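Local coordinates for protein polymerase cofactor VP35 (Reston ebolavirus, PDB 3L2A) that binds RNA through its interferon inhibitory domain, helps the virus evade the host's interferon response, and probably serves as a cofactor of the viral polymerase, at residues H85-G90 with K118-K123; H29-V34 with G112-F117. All coordinates share one frame; numbering follows the deposited sequence.

Contact 1. Residues H85-G90 with K118-K123; sequences HIRSRG and KMQDGK
The Ile86 amide donates to the carbonyl oxygen of Lys118, N to O 3.1 Å and almost straight at the hydrogen (173°), coming from 32° outside the carbonyl plane. Two CA-H...O contacts flank this bond: His85 CA reaches the same Lys118 O, and Met119 CA lies 3.5 Å from Ile86 O. Apolar contact is carried by Ile86 and Met119, whose side chains run side by side in the same direction, Ile86 CG1 lying 3.6 Å from Met119 CG. With chi1 at 59°, Ile86 CG1 sits between its backbone N and carbonyl carbon, and CD1 touches the same Met119 CG; Met119 also packs on Leu125. Beside this pair the extended Gln120 side chain crosses the backbone of Arg87, its CD 3.4 Å from Arg87 O without a hydrogen bond. The Arg87 guanidinium itself is paired with Asp91 in a salt bridge. The chain reverses in a type I turn from Met119 to Gly122, overlapped by an Asx turn in which Lys123 N bonds to Asp121 OD1 from above the carboxylate plane. The arrangement is the end of a parallel strand pair, His85 bridging Lys118, where edge strand 83-85 parts from 113-118 and the latter turns into the hairpin with strand 124-128.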
ATOM      1  N   HIS A  85     -12.541   1.316   8.008  1.00 41.15           N
ATOM      2  CA  HIS A  85     -13.416   0.922   9.113  1.00 40.79           C
ATOM      3  C   HIS A  85     -13.778  -0.551   9.038  1.00 42.03           C
ATOM      4  O   HIS A  85     -14.246  -1.026   7.996  1.00 46.51           O
ATOM      5  CB  HIS A  85     -14.689   1.761   9.118  1.00 43.90           C
ATOM      6  CG  HIS A  85     -14.457   3.196   9.455  1.00 47.90           C
ATOM      7  ND1 HIS A  85     -14.009   4.115   8.532  1.00 53.87           N
ATOM      8  CD2 HIS A  85     -14.608   3.870  10.618  1.00 50.13           C
ATOM      9  CE1 HIS A  85     -13.894   5.297   9.111  1.00 56.45           C
ATOM     10  NE2 HIS A  85     -14.253   5.174  10.377  1.00 55.34           N
ATOM     11  N   ILE A  86     -13.565  -1.271  10.139  1.00 39.86           N
ATOM     12  CA  ILE A  86     -13.852  -2.709  10.185  1.00 41.41           C
ATOM     13  C   ILE A  86     -14.607  -3.094  11.450  1.00 39.79           C
ATOM     14  O   ILE A  86     -14.462  -2.454  12.508  1.00 39.35           O
ATOM     15  CB  ILE A  86     -12.582  -3.602  10.046  1.00 44.05           C
ATOM     16  CG1 ILE A  86     -11.581  -3.294  11.161  1.00 43.57           C
ATOM     17  CG2 ILE A  86     -11.958  -3.507   8.625  1.00 48.08           C
ATOM     18  CD1 ILE A  86     -10.530  -4.351  11.329  1.00 48.52           C
ATOM     19  N   ARG A  87     -15.382  -4.170  11.345  0.50 41.13           N
ATOM     20  CA  ARG A  87     -16.310  -4.602  12.390  0.50 40.28           C
ATOM     21  C   ARG A  87     -15.660  -5.420  13.523  0.50 40.73           C
ATOM     22  O   ARG A  87     -16.112  -5.356  14.672  0.50 40.08           O
ATOM     23  CB  ARG A  87     -17.483  -5.338  11.722  0.50 43.61           C
ATOM     24  CG  ARG A  87     -18.242  -6.336  12.562  0.50 46.16           C
ATOM     25  CD  ARG A  87     -18.786  -7.448  11.677  0.50 52.28           C
ATOM     26  NE  ARG A  87     -17.717  -8.325  11.198  0.50 55.53           N
ATOM     27  CZ  ARG A  87     -17.321  -9.431  11.821  0.50 59.33           C
ATOM     28  NH1 ARG A  87     -17.906  -9.813  12.951  0.50 59.78           N
ATOM     29  NH2 ARG A  87     -16.337 -10.159  11.311  0.50 64.80           N
ATOM     30  N   SER A  88     -14.608  -6.182  13.197  1.00 31.66           N
ATOM     31  CA  SER A  88     -13.854  -6.957  14.197  1.00 29.77           C
ATOM     32  C   SER A  88     -12.449  -7.297  13.697  1.00 27.56           C
ATOM     33  O   SER A  88     -12.156  -7.131  12.521  1.00 26.90           O
ATOM     34  CB  SER A  88     -14.583  -8.266  14.523  1.00 30.09           C
ATOM     35  OG  SER A  88     -14.479  -9.177  13.436  1.00 31.49           O
ATOM     36  N   ARG A  89     -11.594  -7.779  14.599  1.00 26.36           N
ATOM     37  CA  ARG A  89     -10.230  -8.171  14.215  1.00 24.77           C
ATOM     38  C   ARG A  89     -10.217  -9.190  13.079  1.00 24.16           C
ATOM     39  O   ARG A  89      -9.313  -9.158  12.215  1.00 24.01           O
ATOM     40  CB  ARG A  89      -9.462  -8.713  15.423  1.00 25.94           C
ATOM     41  CG  ARG A  89      -8.018  -8.956  15.071  1.00 26.53           C
ATOM     42  CD  ARG A  89      -7.251  -9.600  16.167  1.00 32.56           C
ATOM     43  NE  ARG A  89      -5.937  -9.933  15.624  1.00 37.25           N
ATOM     44  CZ  ARG A  89      -4.817  -9.250  15.845  1.00 36.47           C
ATOM     45  NH1 ARG A  89      -4.815  -8.178  16.633  1.00 37.68           N
ATOM     46  NH2 ARG A  89      -3.689  -9.677  15.301  1.00 34.01           N
ATOM     47  N   GLY A  90     -11.217 -10.067  13.064  1.00 24.47           N
ATOM     48  CA  GLY A  90     -11.337 -11.134  12.064  1.00 25.76           C
ATOM     49  C   GLY A  90     -11.562 -10.660  10.637  1.00 26.51           C
ATOM     50  O   GLY A  90     -11.409 -11.448   9.698  1.00 26.79           O
ATOM     51  N   LYS A 118      -9.771   0.994  11.730  1.00 45.40           N
ATOM     52  CA  LYS A 118     -10.475   1.511  12.892  1.00 40.75           C
ATOM     53  C   LYS A 118     -11.596   0.573  13.301  1.00 39.49           C
ATOM     54  O   LYS A 118     -12.538   0.332  12.533  1.00 42.08           O
ATOM     55  CB  LYS A 118     -11.035   2.916  12.639  1.00 42.43           C
ATOM     56  CG  LYS A 118     -11.869   3.442  13.788  1.00 41.20           C
ATOM     57  CD  LYS A 118     -11.796   4.942  13.885  1.00 47.62           C
ATOM     58  CE  LYS A 118     -12.432   5.440  15.179  1.00 50.41           C
ATOM     59  NZ  LYS A 118     -12.324   6.922  15.225  1.00 60.17           N
ATOM     60  N   MET A 119     -11.486   0.038  14.517  1.00 40.66           N
ATOM     61  CA  MET A 119     -12.481  -0.930  14.961  1.00 43.10           C
ATOM     62  C   MET A 119     -13.578  -0.324  15.832  1.00 45.84           C
ATOM     63  O   MET A 119     -13.605   0.889  16.107  1.00 49.09           O
ATOM     64  CB  MET A 119     -11.769  -2.119  15.626  1.00 45.06           C
ATOM     65  CG  MET A 119     -10.766  -2.821  14.686  1.00 51.91           C
ATOM     66  SD  MET A 119      -9.680  -4.014  15.473  1.00 64.77           S
ATOM     67  CE  MET A 119      -8.872  -2.964  16.685  1.00 72.46           C
ATOM     68  N   GLN A 120     -14.548  -1.152  16.198  1.00 50.37           N
ATOM     69  CA  GLN A 120     -15.733  -0.682  16.902  1.00 58.30           C
ATOM     70  C   GLN A 120     -15.462  -0.049  18.268  1.00 59.80           C
ATOM     71  O   GLN A 120     -16.090   0.961  18.613  1.00 67.35           O
ATOM     72  CB  GLN A 120     -16.785  -1.789  16.987  1.00 70.08           C
ATOM     73  CG  GLN A 120     -17.263  -2.244  15.606  1.00 76.44           C
ATOM     74  CD  GLN A 120     -18.531  -3.183  15.714  1.00 95.88           C
ATOM     75  OE1 GLN A 120     -19.345  -3.066  14.686  1.00113.40           O
ATOM     76  NE2 GLN A 120     -18.743  -4.067  16.948  1.00102.16           N
ATOM     77  N   ASP A 121     -14.528  -0.618  19.032  1.00 56.42           N
ATOM     78  CA  ASP A 121     -14.212  -0.105  20.374  1.00 64.73           C
ATOM     79  C   ASP A 121     -13.511   1.254  20.371  1.00 63.62           C
ATOM     80  O   ASP A 121     -13.184   1.804  21.427  1.00 75.43           O
ATOM     81  CB  ASP A 121     -13.432  -1.140  21.200  1.00 71.06           C
ATOM     82  CG  ASP A 121     -12.027  -1.379  20.685  1.00 66.52           C
ATOM     83  OD1 ASP A 121     -11.777  -1.177  19.478  1.00 55.42           O
ATOM     84  OD2 ASP A 121     -11.173  -1.791  21.501  1.00 78.96           O
ATOM     85  N   GLY A 122     -13.303   1.789  19.172  1.00 53.56           N
ATOM     86  CA  GLY A 122     -12.724   3.117  18.990  1.00 54.20           C
ATOM     87  C   GLY A 122     -11.230   3.026  18.761  1.00 53.14           C
ATOM     88  O   GLY A 122     -10.591   4.005  18.363  1.00 56.35           O
ATOM     89  N   LYS A 123     -10.680   1.844  19.014  1.00 53.12           N
ATOM     90  CA  LYS A 123      -9.249   1.604  18.864  1.00 60.51           C
ATOM     91  C   LYS A 123      -8.882   1.425  17.396  1.00 52.65           C
ATOM     92  O   LYS A 123      -9.743   1.100  16.547  1.00 45.13           O
ATOM     93  CB  LYS A 123      -8.787   0.419  19.717  1.00 71.64           C
ATOM     94  CG  LYS A 123      -8.643   0.763  21.192  1.00 89.66           C
ATOM     95  CD  LYS A 123      -8.301  -0.454  22.022  1.00104.68           C
ATOM     96  CE  LYS A 123      -8.484  -0.177  23.507  1.00125.42           C
ATOM     97  NZ  LYS A 123      -7.487   0.799  24.041  1.00148.83           N
TER

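Contact 2. Residues H29-V34 with G112-F117; sequences HQLVQV and GWVCLF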
ATOM      1  N   HIS A  29      -0.401  -6.778  -0.681  1.00 14.57           N
ATOM      2  CA  HIS A  29      -1.645  -6.640  -1.452  1.00 15.86           C
ATOM      3  C   HIS A  29      -2.403  -5.413  -0.981  1.00 16.04           C
ATOM      4  O   HIS A  29      -2.882  -4.624  -1.799  1.00 15.93           O
ATOM      5  CB  HIS A  29      -2.493  -7.883  -1.311  1.00 17.49           C
ATOM      6  CG  HIS A  29      -1.929  -9.060  -2.047  1.00 17.23           C
ATOM      7  ND1 HIS A  29      -1.060  -9.955  -1.464  1.00 19.18           N
ATOM      8  CD2 HIS A  29      -2.130  -9.496  -3.311  1.00 18.08           C
ATOM      9  CE1 HIS A  29      -0.741 -10.891  -2.343  1.00 18.29           C
ATOM     10  NE2 HIS A  29      -1.367 -10.627  -3.480  1.00 17.25           N
ATOM     11  N   GLN A  30      -2.477  -5.227   0.339  1.00 16.93           N
ATOM     12  CA  GLN A  30      -3.160  -4.044   0.873  1.00 17.11           C
ATOM     13  C   GLN A  30      -2.429  -2.771   0.437  1.00 16.49           C
ATOM     14  O   GLN A  30      -3.069  -1.769   0.038  1.00 15.56           O
ATOM     15  CB  GLN A  30      -3.297  -4.102   2.397  1.00 18.75           C
ATOM     16  CG  GLN A  30      -4.114  -2.955   2.952  1.00 24.35           C
ATOM     17  CD  GLN A  30      -5.552  -2.959   2.467  1.00 30.74           C
ATOM     18  OE1 GLN A  30      -5.999  -2.019   1.792  1.00 35.74           O
ATOM     19  NE2 GLN A  30      -6.276  -4.018   2.788  1.00 31.80           N
ATOM     20  N   LEU A  31      -1.093  -2.819   0.472  1.00 14.80           N
ATOM     21  CA  LEU A  31      -0.286  -1.671   0.012  1.00 14.79           C
ATOM     22  C   LEU A  31      -0.519  -1.320  -1.444  1.00 14.70           C
ATOM     23  O   LEU A  31      -0.605  -0.137  -1.767  1.00 13.49           O
ATOM     24  CB  LEU A  31       1.199  -1.886   0.311  1.00 15.15           C
ATOM     25  CG  LEU A  31       2.111  -0.690   0.002  1.00 14.56           C
ATOM     26  CD1 LEU A  31       1.689   0.643   0.651  1.00 16.13           C
ATOM     27  CD2 LEU A  31       3.527  -1.056   0.352  1.00 14.49           C
ATOM     28  N   VAL A  32      -0.658  -2.328  -2.316  1.00 13.47           N
ATOM     29  CA  VAL A  32      -0.966  -2.073  -3.738  1.00 13.63           C
ATOM     30  C   VAL A  32      -2.284  -1.302  -3.834  1.00 15.13           C
ATOM     31  O   VAL A  32      -2.389  -0.334  -4.564  1.00 14.77           O
ATOM     32  CB  VAL A  32      -1.068  -3.392  -4.491  1.00 13.48           C
ATOM     33  CG1 VAL A  32      -1.783  -3.227  -5.885  1.00 14.08           C
ATOM     34  CG2 VAL A  32       0.341  -4.018  -4.665  1.00 14.95           C
ATOM     35  N   GLN A  33      -3.294  -1.741  -3.074  1.00 15.17           N
ATOM     36  CA  GLN A  33      -4.589  -1.037  -3.116  1.00 16.90           C
ATOM     37  C   GLN A  33      -4.485   0.419  -2.658  1.00 16.57           C
ATOM     38  O   GLN A  33      -5.086   1.319  -3.270  1.00 17.51           O
ATOM     39  CB  GLN A  33      -5.612  -1.779  -2.269  1.00 18.08           C
ATOM     40  CG  GLN A  33      -5.815  -3.181  -2.753  1.00 21.49           C
ATOM     41  CD  GLN A  33      -6.621  -4.001  -1.770  1.00 27.56           C
ATOM     42  OE1 GLN A  33      -7.672  -3.563  -1.302  1.00 32.24           O
ATOM     43  NE2 GLN A  33      -6.142  -5.199  -1.467  1.00 28.19           N
ATOM     44  N   VAL A  34      -3.717   0.636  -1.598  1.00 15.35           N
ATOM     45  CA  VAL A  34      -3.523   1.964  -1.008  1.00 15.60           C
ATOM     46  C   VAL A  34      -2.811   2.852  -2.026  1.00 15.23           C
ATOM     47  O   VAL A  34      -3.222   3.983  -2.266  1.00 15.58           O
ATOM     48  CB  VAL A  34      -2.722   1.871   0.311  1.00 15.76           C
ATOM     49  CG1 VAL A  34      -2.199   3.258   0.760  1.00 17.18           C
ATOM     50  CG2 VAL A  34      -3.580   1.196   1.456  1.00 17.15           C
ATOM     51  N   GLY A 112       6.255   2.851   6.531  1.00 24.75           N
ATOM     52  CA  GLY A 112       5.780   1.466   6.509  1.00 21.07           C
ATOM     53  C   GLY A 112       4.321   1.292   6.931  1.00 19.84           C
ATOM     54  O   GLY A 112       3.810   0.188   6.917  1.00 19.79           O
ATOM     55  N   TRP A 113       3.646   2.383   7.280  1.00 19.71           N
ATOM     56  CA  TRP A 113       2.252   2.308   7.726  1.00 19.44           C
ATOM     57  C   TRP A 113       1.351   2.283   6.513  1.00 18.98           C
ATOM     58  O   TRP A 113       1.198   3.290   5.791  1.00 21.99           O
ATOM     59  CB  TRP A 113       1.913   3.496   8.625  1.00 21.72           C
ATOM     60  CG  TRP A 113       2.715   3.481   9.895  1.00 23.21           C
ATOM     61  CD1 TRP A 113       3.869   4.179  10.157  1.00 25.49           C
ATOM     62  CD2 TRP A 113       2.431   2.715  11.064  1.00 23.69           C
ATOM     63  NE1 TRP A 113       4.306   3.902  11.433  1.00 26.60           N
ATOM     64  CE2 TRP A 113       3.449   3.000  12.010  1.00 24.73           C
ATOM     65  CE3 TRP A 113       1.410   1.813  11.414  1.00 22.55           C
ATOM     66  CZ2 TRP A 113       3.488   2.398  13.287  1.00 27.93           C
ATOM     67  CZ3 TRP A 113       1.442   1.222  12.697  1.00 24.21           C
ATOM     68  CH2 TRP A 113       2.473   1.522  13.607  1.00 26.39           C
ATOM     69  N   VAL A 114       0.779   1.126   6.250  1.00 18.01           N
ATOM     70  CA  VAL A 114      -0.010   0.928   5.054  1.00 17.62           C
ATOM     71  C   VAL A 114      -1.407   1.555   5.148  1.00 18.19           C
ATOM     72  O   VAL A 114      -1.872   2.242   4.232  1.00 18.26           O
ATOM     73  CB  VAL A 114      -0.093  -0.589   4.708  1.00 18.46           C
ATOM     74  CG1 VAL A 114      -0.942  -0.831   3.439  1.00 18.59           C
ATOM     75  CG2 VAL A 114       1.317  -1.162   4.529  1.00 18.77           C
ATOM     76  N   CYS A 115      -2.100   1.274   6.243  1.00 17.51           N
ATOM     77  CA  CYS A 115      -3.437   1.773   6.430  1.00 19.05           C
ATOM     78  C   CYS A 115      -3.727   1.638   7.907  1.00 20.22           C
ATOM     79  O   CYS A 115      -2.934   1.045   8.646  1.00 19.70           O
ATOM     80  CB  CYS A 115      -4.437   0.980   5.584  1.00 19.24           C
ATOM     81  SG  CYS A 115      -4.557  -0.799   6.008  1.00 22.14           S
ATOM     82  N   LEU A 116      -4.844   2.210   8.322  1.00 21.60           N
ATOM     83  CA  LEU A 116      -5.265   2.145   9.720  1.00 24.36           C
ATOM     84  C   LEU A 116      -6.625   1.500   9.750  1.00 25.92           C
ATOM     85  O   LEU A 116      -7.534   1.947   9.070  1.00 26.74           O
ATOM     86  CB  LEU A 116      -5.359   3.549  10.290  1.00 26.27           C
ATOM     87  CG  LEU A 116      -4.149   4.454  10.088  1.00 27.13           C
ATOM     88  CD1 LEU A 116      -4.428   5.813  10.675  1.00 29.96           C
ATOM     89  CD2 LEU A 116      -2.913   3.860  10.731  1.00 27.72           C
ATOM     90  N   PHE A 117      -6.750   0.420  10.516  1.00 27.98           N
ATOM     91  CA  PHE A 117      -8.018  -0.264  10.637  1.00 30.62           C
ATOM     92  C   PHE A 117      -8.668   0.277  11.887  1.00 34.46           C
ATOM     93  O   PHE A 117      -8.162   0.055  12.985  1.00 33.96           O
ATOM     94  CB  PHE A 117      -7.815  -1.768  10.784  1.00 30.69           C
ATOM     95  CG  PHE A 117      -7.301  -2.439   9.542  1.00 28.88           C
ATOM     96  CD1 PHE A 117      -6.014  -2.953   9.505  1.00 27.71           C
ATOM     97  CD2 PHE A 117      -8.119  -2.563   8.412  1.00 29.72           C
ATOM     98  CE1 PHE A 117      -5.530  -3.604   8.378  1.00 26.09           C
ATOM     99  CE2 PHE A 117      -7.648  -3.212   7.258  1.00 29.32           C
ATOM    100  CZ  PHE A 117      -6.346  -3.733   7.245  1.00 28.10           C
TER
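Val114 is the bump that strand 113-117 pushes into helix 29-34, and Gln30, Leu31 and Val34 form the hollow that takes it. Its CG1, anti to the backbone N (chi1 180°), reaches the helix backbone itself, 3.6 Å from both Leu31 N and Leu31 CA. Around this methyl stand Gln30 CG at 3.8 Å, Leu31 CB at 3.9 Å and Val34 CG2, also at 3.9 Å, so a single branch meets three helix side chains, each set across the valine at a slant. The reverse fit is made by Val34: its CG2 lies 3.4 Å from Val114 O and near Cys115 CB, while CG1 touches the same carbonyl oxygen. Further along the strand, Cys115 SG touches Gln30 CG and also stands 3.6 Å above one face of the Phe117 ring, offset toward its rim. With CG anti to the backbone N (chi1 -175°), Gln30 brings its aliphatic CG against the valine and the sulfur; the bend at the next bond turns the amide so that NE2 comes to the edge of the Phe117 ring, near its plane. The axes of the two short segments cross at 90° and 8.1 Å, consistent with a contact centred on Val114. It packs helix 27-41 on the mixed four-stranded sheet, and Gln30 also touches Leu127 and Ile84 of the neighbouring strands. Gln30 OE1 binds a glycerol, probably from the crystallisation liquor. No hydrogen bond links the two segments, and Val114 O is buried against the Val34 methyls without a polar partner in the model: the contact rests on fit, not on directional bonds.

How the contacts relate
Strand 113-118 runs through both contacts: its middle takes part in contact 2, deep inside the chain, and its C-terminal end in contact 1, whose centre lies about 20 Å from the centre of the chain. Contact 2 joins the helical part to the sheet, whereas contact 1 stays within the sheet region, holding an edge strand and the loop after it. The chemistry follows place. Near the centre, methyl groups and a sulfur interlock with no hydrogen bond across; at the surface, a backbone bond and a small apolar pair are bordered by charged and polar side chains. The contact centres are about 16 Å apart, yet the two contacts meet where Ile86 CD1 packs 3.8 Å from Phe117 CB.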